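Halohydrin dehalogenase (Rhizobium radiobacter, PDB 4IY1) probably converts vicinal halohydrins into epoxides with release of halide, and also opens epoxides with nucleophiles such as cyanide. Local coordinates at residues V178-G181 against Y187-E190. The protein carries 37 engineered substitutions. Numbering follows the deposited sequence.
Engineered in segment 178-181: Val178 (natural residue Leu), Asp179 (natural residue His), Gly181 (natural residue Glu). Engineered in segment 187-190: Ser189 (natural residue Thr).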
loop_
_atom_site.group_PDB
_atom_site.type_symbol
_atom_site.label_atom_id
_atom_site.label_comp_id
_atom_site.label_asym_id
_atom_site.label_seq_id
_atom_site.Cartn_x
_atom_site.Cartn_y
_atom_site.Cartn_z
ATOM N N VAL B 178 -3.754 -1.693 -21.264
ATOM C CA VAL B 178 -4.112 -0.570 -22.109
ATOM C C VAL B 178 -3.808 -0.912 -23.565
ATOM O O VAL B 178 -2.677 -1.244 -23.905
ATOM C CB VAL B 178 -3.384 0.728 -21.721
ATOM C CG1 VAL B 178 -3.693 1.790 -22.758
ATOM C CG2 VAL B 178 -3.848 1.204 -20.339
ATOM N N ASP B 179 -4.836 -0.896 -24.407
ATOM C CA ASP B 179 -4.637 -1.201 -25.806
ATOM C C ASP B 179 -3.524 -0.306 -26.433
ATOM O O ASP B 179 -3.603 0.932 -26.396
ATOM C CB ASP B 179 -5.959 -1.105 -26.580
ATOM C CG ASP B 179 -5.749 -1.185 -28.088
ATOM O OD1 ASP B 179 -5.964 -0.154 -28.766
ATOM O OD2 ASP B 179 -5.161 -2.201 -28.548
ATOM N N SER B 180 -2.430 -0.935 -26.869
ATOM C CA SER B 180 -1.318 -0.177 -27.457
ATOM C C SER B 180 -1.344 -0.180 -28.974
ATOM O O SER B 180 -0.423 0.339 -29.624
ATOM C CB SER B 180 0.058 -0.647 -26.930
ATOM O OG SER B 180 0.144 -2.058 -26.740
ATOM N N GLY B 181 -2.411 -0.751 -29.540
ATOM C CA GLY B 181 -2.649 -0.718 -30.986
ATOM C C GLY B 181 -1.572 -1.478 -31.734
ATOM O O GLY B 181 -1.402 -2.677 -31.524
ATOM N N TYR B 187 0.222 -3.983 -25.053
ATOM C CA TYR B 187 -0.986 -4.780 -25.351
ATOM C C TYR B 187 -1.474 -4.522 -26.767
ATOM O O TYR B 187 -2.501 -3.854 -26.966
ATOM C CB TYR B 187 -2.107 -4.486 -24.336
ATOM C CG TYR B 187 -1.909 -5.174 -23.010
ATOM C CD1 TYR B 187 -1.081 -4.617 -22.028
ATOM C CD2 TYR B 187 -2.440 -6.431 -22.778
ATOM C CE1 TYR B 187 -0.845 -5.278 -20.830
ATOM C CE2 TYR B 187 -2.208 -7.102 -21.581
ATOM C CZ TYR B 187 -1.421 -6.517 -20.603
ATOM O OH TYR B 187 -1.243 -7.171 -19.390
ATOM N N PRO B 188 -0.687 -4.980 -27.764
ATOM C CA PRO B 188 -1.022 -4.754 -29.166
ATOM C C PRO B 188 -2.388 -5.376 -29.526
ATOM O O PRO B 188 -2.787 -6.403 -28.938
ATOM C CB PRO B 188 0.136 -5.431 -29.931
ATOM C CG PRO B 188 0.733 -6.385 -28.972
ATOM C CD PRO B 188 0.525 -5.797 -27.601
ATOM N N SER B 189 -3.156 -4.643 -30.333
ATOM C CA SER B 189 -4.487 -5.061 -30.778
ATOM C C SER B 189 -4.532 -6.558 -31.083
ATOM O O SER B 189 -5.354 -7.293 -30.524
ATOM C CB SER B 189 -4.911 -4.251 -32.002
ATOM O OG SER B 189 -5.039 -2.871 -31.675
ATOM N N GLU B 190 -3.568 -7.025 -31.867
ATOM C CA GLU B 190 -3.298 -8.456 -31.939
ATOM C C GLU B 190 -2.055 -8.803 -31.146
ATOM O O GLU B 190 -1.003 -8.198 -31.353
ATOM C CB GLU B 190 -3.124 -8.877 -33.391
ATOM C CG GLU B 190 -3.901 -7.995 -34.359
ATOM C CD GLU B 190 -4.051 -8.648 -35.712
ATOM O OE1 GLU B 190 -3.106 -9.356 -36.133
ATOM O OE2 GLU B 190 -5.117 -8.473 -36.338
#
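Ser180 and Tyr187 meet through two hydrogen bonds that pin the start and end of the intervening loop together. The amide of Ser180 donates almost straight (168°) to Tyr187 O, 2.9 Å from N to O, approaching from above the carbonyl plane. In return Ser180 OG accepts from Tyr187 N at 2.6 Å, on a more bent path; with chi1 at 38° the hydroxyl lies between its own N and carbonyl carbon, turned to this amide, and it also bonds Ser183 O within the loop. One residue past Ser180, O of the engineered Gly181 accepts from Ser189 N at 2.9 Å, in the carbonyl plane on a lone pair, so this carbonyl holds an amide at the start of helix 189-192.

A side-chain link runs alongside. OG of Ser189, an engineered residue, donates to OD2 of Asp179, also engineered, at 3.2 Å, on the syn side and 19° out of the carboxylate plane. The other oxygen, OD1, forms a salt bridge with Lys193.

Beyond these bonds, Tyr187 CB packs against O of the engineered Val178 at 3.3 Å, while the ring leads away to meet Trp192 and, across the subunit interface, Trp249 of a second subunit.

Together these bonds close the loop between strand 170-175 and helix 189-192 of a Rossmann-like fold, a region that in short-chain dehydrogenase/reductase relatives flanks the cofactor site and in halohydrin dehalogenases, where no nicotinamide cofactor is used, probably lines the halide site instead.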